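Local structure of hydratase ChsH2 (Mycobacterium tuberculosis KZN 4207, 4WNB) at residues S5-A10 against K92-A97; A64-I69 against H112-P117; V121-E126 against Q146-Q151. The protein hydrates the steroid enoyl-CoA 3-oxo-4,17-pregnadiene-20-carboxyl-CoA to its 17-hydroxy product in the breakdown of the cholesterol side chain. One frame throughout, in Å; residues are numbered along the deposited sequence.

Contact 1. Residues S5-A10 against K92-A97; sequences SDIQEA and KLFDDA
Ile7 meets Leu93, Phe94 and Ala97 across the gap between two helical segments, and its branches divide these partners between them. From CB, which points at the 92-97 segment, CG2 continues anti to the backbone N and ends beside the Phe94 ring: Ile7 CG2 stands 3.8 Å from Phe94 CZ and about as far from CE1. That approach is oblique to the ring, and the two side chains cross at about a right angle. The same methyl also reaches Leu93, with Ile7 CG2 4.1 Å from Leu93 CD2. The other branch, CG1, lies beside the backbone N (chi1 -70°) and runs on to the terminal methyl, where Ile7 CD1 comes within 4.3 Å of Ala97 CB, a looser touch just past the last helical turn. The axes of helix segments 5-10 and 92-96 run nearly antiparallel, at 166°, and keep 11.2 Å apart, so only side chains bridge them; no hydrogen bond crosses. This is helix-to-helix packing in a hot-dog fold: the N-terminal helix 4-16 is laid against helix 87-96, and strand 141-152 lies close by, Trp142 touching Ile7 and Phe94, and Ile144 touching Phe94. One turn beyond Ile7, Ala10 presents its CB to the fork of Leu93, 3.8 Å from Leu93 CD1 and 3.9 Å from Leu93 CD2. Charged groups stay off this apolar strip. Lys92 NZ pairs with Asp96 OD2 at 2.6 Å, a salt bridge one turn apart on the same helix that uses the syn lone pair of the carboxylate, while Asp95 forms another with Lys166.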
# COMPACT_ATOMS: atom_id res chain seq x y z
N SER A 5 25.13 -18.60 -31.68
CA SER A 5 24.71 -20.00 -31.77
C SER A 5 24.72 -20.60 -30.37
O SER A 5 23.92 -21.48 -30.06
CB SER A 5 25.60 -20.80 -32.73
OG SER A 5 26.94 -20.89 -32.27
N ASP A 6 25.61 -20.09 -29.51
CA ASP A 6 25.66 -20.53 -28.11
C ASP A 6 24.51 -19.95 -27.29
O ASP A 6 24.02 -20.60 -26.37
CB ASP A 6 26.99 -20.14 -27.47
CG ASP A 6 28.06 -21.21 -27.62
OD1 ASP A 6 27.97 -22.10 -28.52
OD2 ASP A 6 29.02 -21.15 -26.82
N ILE A 7 24.08 -18.73 -27.62
CA ILE A 7 22.93 -18.13 -26.93
C ILE A 7 21.68 -18.94 -27.28
O ILE A 7 20.89 -19.28 -26.39
CB ILE A 7 22.73 -16.64 -27.28
CG1 ILE A 7 23.85 -15.79 -26.67
CG2 ILE A 7 21.38 -16.14 -26.80
CD1 ILE A 7 23.98 -14.41 -27.28
N GLN A 8 21.51 -19.26 -28.56
CA GLN A 8 20.38 -20.09 -28.98
C GLN A 8 20.37 -21.42 -28.24
O GLN A 8 19.32 -21.87 -27.81
CB GLN A 8 20.42 -20.32 -30.50
CG GLN A 8 20.10 -19.08 -31.31
CD GLN A 8 20.35 -19.26 -32.79
OE1 GLN A 8 20.21 -20.36 -33.33
NE2 GLN A 8 20.76 -18.19 -33.46
N GLU A 9 21.54 -22.04 -28.09
CA GLU A 9 21.67 -23.31 -27.38
C GLU A 9 21.32 -23.19 -25.90
O GLU A 9 20.70 -24.09 -25.32
CB GLU A 9 23.09 -23.87 -27.55
CG GLU A 9 23.24 -24.71 -28.81
CD GLU A 9 24.67 -24.84 -29.33
OE1 GLU A 9 25.63 -24.78 -28.53
OE2 GLU A 9 24.82 -25.00 -30.55
N ALA A 10 21.71 -22.07 -25.29
CA ALA A 10 21.44 -21.83 -23.88
C ALA A 10 19.96 -21.60 -23.65
O ALA A 10 19.38 -22.10 -22.67
CB ALA A 10 22.26 -20.63 -23.39
N LYS A 92 20.30 -13.38 -16.73
CA LYS A 92 21.70 -13.67 -16.44
C LYS A 92 22.47 -13.99 -17.71
O LYS A 92 23.59 -13.52 -17.90
CB LYS A 92 21.79 -14.84 -15.45
CG LYS A 92 23.20 -15.34 -15.17
CD LYS A 92 23.85 -14.57 -14.04
CE LYS A 92 25.11 -15.26 -13.55
NZ LYS A 92 26.09 -15.47 -14.65
N LEU A 93 21.87 -14.80 -18.57
CA LEU A 93 22.48 -15.14 -19.85
C LEU A 93 22.80 -13.89 -20.67
O LEU A 93 23.93 -13.71 -21.14
CB LEU A 93 21.56 -16.06 -20.65
CG LEU A 93 21.97 -16.37 -22.08
CD1 LEU A 93 23.23 -17.21 -22.10
CD2 LEU A 93 20.84 -17.07 -22.83
N PHE A 94 21.81 -13.02 -20.83
CA PHE A 94 21.97 -11.87 -21.71
C PHE A 94 22.80 -10.74 -21.09
O PHE A 94 23.47 -10.00 -21.82
CB PHE A 94 20.59 -11.36 -22.15
CG PHE A 94 19.99 -12.17 -23.26
CD1 PHE A 94 20.51 -12.09 -24.54
CD2 PHE A 94 18.94 -13.04 -23.02
CE1 PHE A 94 19.99 -12.84 -25.57
CE2 PHE A 94 18.41 -13.80 -24.04
CZ PHE A 94 18.93 -13.70 -25.32
N ASP A 95 22.75 -10.61 -19.77
CA ASP A 95 23.60 -9.63 -19.09
C ASP A 95 25.07 -9.96 -19.35
O ASP A 95 25.87 -9.08 -19.68
CB ASP A 95 23.34 -9.61 -17.58
CG ASP A 95 22.15 -8.73 -17.21
OD1 ASP A 95 21.74 -7.90 -18.05
OD2 ASP A 95 21.64 -8.87 -16.07
N ASP A 96 25.41 -11.24 -19.20
CA ASP A 96 26.78 -11.70 -19.38
C ASP A 96 27.25 -11.51 -20.81
O ASP A 96 28.44 -11.29 -21.05
CB ASP A 96 26.91 -13.17 -18.98
CG ASP A 96 26.72 -13.40 -17.50
OD1 ASP A 96 26.90 -12.44 -16.72
OD2 ASP A 96 26.40 -14.54 -17.11
N ALA A 97 26.33 -11.60 -21.76
CA ALA A 97 26.66 -11.38 -23.16
C ALA A 97 26.74 -9.89 -23.50
O ALA A 97 26.94 -9.53 -24.66
CB ALA A 97 25.64 -12.07 -24.06

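Contact 2. Residues A64-I69 against H112-P117; sequences APPAMI and HRYLLP. With CA (calcium ion), chain D.
The Tyr114 ring receives Pro66 over one face: CG of the proline lies 3.8 Å from the ring centroid and 25° off the normal, a CH-pi contact displaced toward the rim, where Pro66 CG is 3.5 Å from Tyr114 CZ. Pro66 CD comes to 3.5 Å from Tyr114 CE2, farther out than CG, and the Ala64 carbonyl oxygen approaches CD2 obliquely. His59 meets the ring as well, their planes at about 45°, and the phenol OH is hydrogen-bonded to the backbone of another protein chain. Beside the ring, Ala64 N donates to Leu115 O at 2.9 Å, nearly straight at the hydrogen (166°). A water completes the link between the loops, giving a proton to Ala64 O and accepting one from Leu115 N. Ile69 CD1 meets Leu115 CD1 at 3.7 Å, the side chains crossing at about a right angle. At the start of 112-117, His112 NE2 binds calcium at 2.2 Å together with Asp156. Backbone bonding and side-chain packing thus both join the loops, and the peptide N and O of Ala64 and of Leu115 are satisfied, by each other or the water, although the contact is buried.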
# COMPACT_ATOMS: atom_id res chain seq x y z
N ALA A 64 -13.44 -10.32 -8.53
CA ALA A 64 -12.22 -9.50 -8.57
C ALA A 64 -12.05 -8.91 -9.95
O ALA A 64 -12.42 -9.55 -10.95
CB ALA A 64 -10.99 -10.33 -8.20
N PRO A 65 -11.48 -7.69 -10.03
CA PRO A 65 -11.10 -7.11 -11.32
C PRO A 65 -10.17 -8.06 -12.06
O PRO A 65 -9.20 -8.54 -11.48
CB PRO A 65 -10.36 -5.82 -10.92
CG PRO A 65 -10.92 -5.46 -9.58
CD PRO A 65 -11.15 -6.79 -8.90
N PRO A 66 -10.51 -8.38 -13.31
CA PRO A 66 -9.64 -9.26 -14.09
C PRO A 66 -8.18 -8.79 -14.09
O PRO A 66 -7.28 -9.61 -13.94
CB PRO A 66 -10.24 -9.19 -15.49
CG PRO A 66 -11.71 -8.96 -15.23
CD PRO A 66 -11.80 -8.11 -13.98
N ALA A 67 -7.98 -7.48 -14.20
CA ALA A 67 -6.64 -6.90 -14.25
C ALA A 67 -5.89 -7.00 -12.92
O ALA A 67 -4.75 -6.56 -12.83
CB ALA A 67 -6.71 -5.43 -14.70
N MET A 68 -6.52 -7.59 -11.90
CA MET A 68 -5.82 -7.83 -10.63
C MET A 68 -5.09 -9.18 -10.63
O MET A 68 -4.42 -9.50 -9.65
CB MET A 68 -6.80 -7.77 -9.44
CG MET A 68 -7.04 -6.36 -8.94
SD MET A 68 -7.82 -6.35 -7.29
CE MET A 68 -6.38 -6.64 -6.27
N ILE A 69 -5.19 -9.96 -11.70
CA ILE A 69 -4.74 -11.35 -11.63
C ILE A 69 -3.25 -11.41 -11.23
O ILE A 69 -2.86 -12.19 -10.36
CB ILE A 69 -5.01 -12.14 -12.99
CG1 ILE A 69 -4.56 -13.59 -12.85
CG2 ILE A 69 -4.32 -11.49 -14.18
CD1 ILE A 69 -5.43 -14.40 -11.90
N HIS A 112 -9.84 -16.12 -18.62
CA HIS A 112 -10.77 -17.18 -19.00
C HIS A 112 -12.10 -17.01 -18.26
O HIS A 112 -13.16 -17.25 -18.82
CB HIS A 112 -10.17 -18.54 -18.72
CG HIS A 112 -9.05 -18.91 -19.65
ND1 HIS A 112 -9.16 -18.80 -21.03
CD2 HIS A 112 -7.80 -19.38 -19.42
CE1 HIS A 112 -8.04 -19.20 -21.59
NE2 HIS A 112 -7.20 -19.55 -20.64
N ARG A 113 -12.02 -16.60 -16.99
CA ARG A 113 -13.21 -16.26 -16.21
C ARG A 113 -12.85 -15.28 -15.10
O ARG A 113 -11.67 -15.08 -14.81
CB ARG A 113 -13.83 -17.51 -15.58
CG ARG A 113 -12.96 -18.18 -14.52
CD ARG A 113 -13.80 -19.16 -13.69
NE ARG A 113 -13.04 -19.99 -12.75
CZ ARG A 113 -12.88 -19.70 -11.46
NH1 ARG A 113 -13.39 -18.58 -10.97
NH2 ARG A 113 -12.19 -20.51 -10.68
N TYR A 114 -13.88 -14.70 -14.48
CA TYR A 114 -13.68 -13.89 -13.29
C TYR A 114 -13.47 -14.76 -12.05
O TYR A 114 -14.00 -15.86 -11.94
CB TYR A 114 -14.88 -12.96 -13.06
CG TYR A 114 -14.95 -11.78 -13.99
CD1 TYR A 114 -14.99 -11.96 -15.37
CD2 TYR A 114 -15.00 -10.49 -13.49
CE1 TYR A 114 -15.05 -10.88 -16.22
CE2 TYR A 114 -15.08 -9.40 -14.33
CZ TYR A 114 -15.11 -9.60 -15.70
OH TYR A 114 -15.17 -8.53 -16.57
N LEU A 115 -12.70 -14.23 -11.10
CA LEU A 115 -12.38 -14.91 -9.85
C LEU A 115 -13.24 -14.39 -8.71
O LEU A 115 -13.72 -13.25 -8.72
CB LEU A 115 -10.91 -14.73 -9.48
CG LEU A 115 -9.90 -15.16 -10.54
CD1 LEU A 115 -8.51 -15.09 -9.95
CD2 LEU A 115 -10.24 -16.59 -11.02
N LEU A 116 -13.40 -15.23 -7.69
CA LEU A 116 -14.23 -14.86 -6.55
C LEU A 116 -13.37 -14.76 -5.31
O LEU A 116 -12.43 -15.52 -5.16
CB LEU A 116 -15.36 -15.88 -6.34
CG LEU A 116 -16.27 -16.18 -7.54
CD1 LEU A 116 -17.04 -17.47 -7.31
CD2 LEU A 116 -17.23 -15.03 -7.79
N PRO A 117 -13.69 -13.81 -4.41
CA PRO A 117 -13.07 -13.80 -3.08
C PRO A 117 -13.03 -15.20 -2.46
O PRO A 117 -14.02 -15.93 -2.52
CB PRO A 117 -13.97 -12.86 -2.29
CG PRO A 117 -14.42 -11.86 -3.34
CD PRO A 117 -14.58 -12.67 -4.62
CA CA D . -5.37 -20.65 -21.16
O HOH W 1 -11.23 -11.96 -11.81

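Contact 3. Residues V121-E126 against Q146-Q151; sequences VSISAE and QHIVWQ. With CD (cadmium ion), chain C.
Ser122 with Gln151, Ser124 with Val149 and Glu126 with His147 form antiparallel hydrogen-bonded pairs, each exchanging two backbone hydrogen bonds; Ile123-Trp150 and Ala125-Ile148 are the non-hydrogen-bonded pairs between them. All six N-H groups and all six carbonyls of the bonded residues are therefore satisfied. The straightest bond runs from His147 N to Glu126 O, 2.8 Å long with 175° at the hydrogen; the return bond from Glu126 N to His147 O is more bent, at 149°. The carbonyls also take CA-H contacts, as where Trp150 CA lies 3.2 Å from Ser122 O. Val149 O has a further donor in a water, which also bonds to Ser122 OG. Pointing away from the partner strand, backbone groups of Ile123 and Ile148 bond to Arg23 and Met160. Ser124 OG bonds to Ser20 O, and Trp150 NE1 to Thr73 OG1. On the face carrying Ile123, Ala125, Ile148 and Trp150 the packing is close. Ile123 lies side by side with the indole, and its CG1, anti to the backbone N (chi1 -180°), meets Ile148 CG2 at 3.5 Å. That CG2 methyl in turn sits over one face of the indole, toward its rim. Ala125 CB and Ile148 CD1 are pressed to 3.4 Å, closer than two methyls normally come. On the other face His147 NE2 binds cadmium at 2.6 Å, with Glu159 and a water as further ligands. Regular antiparallel pairing between strands 121-136 and 141-152, apolar on one face and mostly polar on the other, forms the beta hairpin in the curved sheet of the hot-dog fold.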
# COMPACT_ATOMS: atom_id res chain seq x y z
N VAL A 121 -5.01 -18.52 -6.12
CA VAL A 121 -4.39 -18.59 -7.43
C VAL A 121 -2.97 -19.11 -7.29
O VAL A 121 -2.31 -18.87 -6.26
CB VAL A 121 -4.38 -17.18 -8.09
CG1 VAL A 121 -3.64 -17.17 -9.39
CG2 VAL A 121 -5.82 -16.68 -8.29
N SER A 122 -2.49 -19.82 -8.31
CA SER A 122 -1.10 -20.19 -8.41
C SER A 122 -0.57 -19.66 -9.74
O SER A 122 -1.33 -19.41 -10.67
CB SER A 122 -0.91 -21.70 -8.34
OG SER A 122 -1.41 -22.28 -9.54
N ILE A 123 0.74 -19.48 -9.81
CA ILE A 123 1.39 -19.00 -11.03
C ILE A 123 2.51 -19.94 -11.48
O ILE A 123 3.31 -20.41 -10.68
CB ILE A 123 1.96 -17.56 -10.82
CG1 ILE A 123 2.63 -17.04 -12.08
CG2 ILE A 123 2.93 -17.49 -9.64
CD1 ILE A 123 3.09 -15.56 -11.94
N SER A 124 2.52 -20.23 -12.78
CA SER A 124 3.63 -20.94 -13.42
C SER A 124 4.15 -20.14 -14.63
O SER A 124 3.36 -19.56 -15.38
CB SER A 124 3.19 -22.34 -13.86
OG SER A 124 4.31 -23.11 -14.28
N ALA A 125 5.47 -20.13 -14.84
CA ALA A 125 6.10 -19.35 -15.91
C ALA A 125 6.92 -20.23 -16.86
O ALA A 125 7.58 -21.16 -16.43
CB ALA A 125 6.99 -18.25 -15.32
N GLU A 126 6.87 -19.92 -18.15
CA GLU A 126 7.62 -20.66 -19.17
C GLU A 126 8.25 -19.70 -20.16
O GLU A 126 7.70 -18.65 -20.43
CB GLU A 126 6.71 -21.66 -19.90
CG GLU A 126 7.43 -22.83 -20.47
CD GLU A 126 6.46 -23.88 -21.01
OE1 GLU A 126 6.91 -24.80 -21.72
OE2 GLU A 126 5.25 -23.76 -20.72
N GLN A 146 7.85 -14.31 -22.40
CA GLN A 146 7.59 -15.21 -21.29
C GLN A 146 6.10 -15.48 -21.22
O GLN A 146 5.28 -14.59 -21.44
CB GLN A 146 8.10 -14.63 -19.98
CG GLN A 146 7.96 -15.56 -18.79
CD GLN A 146 8.78 -15.10 -17.61
OE1 GLN A 146 8.25 -14.51 -16.66
NE2 GLN A 146 10.09 -15.37 -17.65
N HIS A 147 5.76 -16.71 -20.91
CA HIS A 147 4.38 -17.10 -20.90
C HIS A 147 3.98 -17.54 -19.50
O HIS A 147 4.55 -18.49 -18.95
CB HIS A 147 4.17 -18.21 -21.93
CG HIS A 147 2.81 -18.80 -21.90
ND1 HIS A 147 2.53 -19.98 -21.26
CD2 HIS A 147 1.64 -18.39 -22.45
CE1 HIS A 147 1.26 -20.27 -21.40
NE2 HIS A 147 0.69 -19.32 -22.12
N ILE A 148 3.00 -16.85 -18.94
CA ILE A 148 2.56 -17.06 -17.56
C ILE A 148 1.16 -17.67 -17.52
O ILE A 148 0.28 -17.23 -18.24
CB ILE A 148 2.50 -15.73 -16.75
CG1 ILE A 148 3.82 -14.97 -16.77
CG2 ILE A 148 1.95 -15.98 -15.35
CD1 ILE A 148 5.03 -15.80 -16.68
N VAL A 149 0.96 -18.68 -16.69
CA VAL A 149 -0.38 -19.24 -16.52
C VAL A 149 -0.78 -19.18 -15.05
O VAL A 149 0.01 -19.52 -14.17
CB VAL A 149 -0.47 -20.70 -17.03
CG1 VAL A 149 -1.82 -21.32 -16.67
CG2 VAL A 149 -0.27 -20.72 -18.52
N TRP A 150 -2.00 -18.71 -14.82
CA TRP A 150 -2.59 -18.73 -13.48
C TRP A 150 -3.68 -19.78 -13.38
O TRP A 150 -4.53 -19.91 -14.28
CB TRP A 150 -3.20 -17.38 -13.12
CG TRP A 150 -2.19 -16.30 -12.84
CD1 TRP A 150 -1.54 -16.06 -11.66
CD2 TRP A 150 -1.73 -15.31 -13.76
NE1 TRP A 150 -0.71 -14.98 -11.79
CE2 TRP A 150 -0.82 -14.48 -13.06
CE3 TRP A 150 -2.02 -15.01 -15.10
CZ2 TRP A 150 -0.18 -13.40 -13.66
CZ3 TRP A 150 -1.37 -13.92 -15.69
CH2 TRP A 150 -0.47 -13.14 -14.97
N GLN A 151 -3.67 -20.51 -12.27
CA GLN A 151 -4.64 -21.57 -12.04
C GLN A 151 -5.33 -21.41 -10.69
O GLN A 151 -4.75 -20.87 -9.75
CB GLN A 151 -3.97 -22.93 -12.08
CG GLN A 151 -3.23 -23.21 -13.38
CD GLN A 151 -2.54 -24.56 -13.36
OE1 GLN A 151 -3.18 -25.60 -13.18
NE2 GLN A 151 -1.23 -24.55 -13.52
CD CD C . -0.96 -18.91 -24.05
O HOH W 2 -0.09 -22.08 -12.40
O HOH W 3 0.46 -17.32 -25.80

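The centre of contact 3 is about 7 Å from that of the chain, the centre of contact 2 about 14 Å and that of contact 1 about 22 Å. Contact 2 is the most deeply buried by residue; contacts 1 and 3 are partly buried. Strand 141-152 supplies a segment of contact 3 and also touches contact 1 (Trp142, Ile144) and contact 2 (Trp150, Val152). Contacts 2 and 3 share a core, with Ile69 CG1 3.4 Å from Trp150 CD2. Contact 1 lies across the chain's centre from contact 2. Helices meet by side chains alone, loops by one backbone bond, a water and side-chain packing, strands by repeated backbone bonds. Histidines of contacts 2 and 3 hold metal ions.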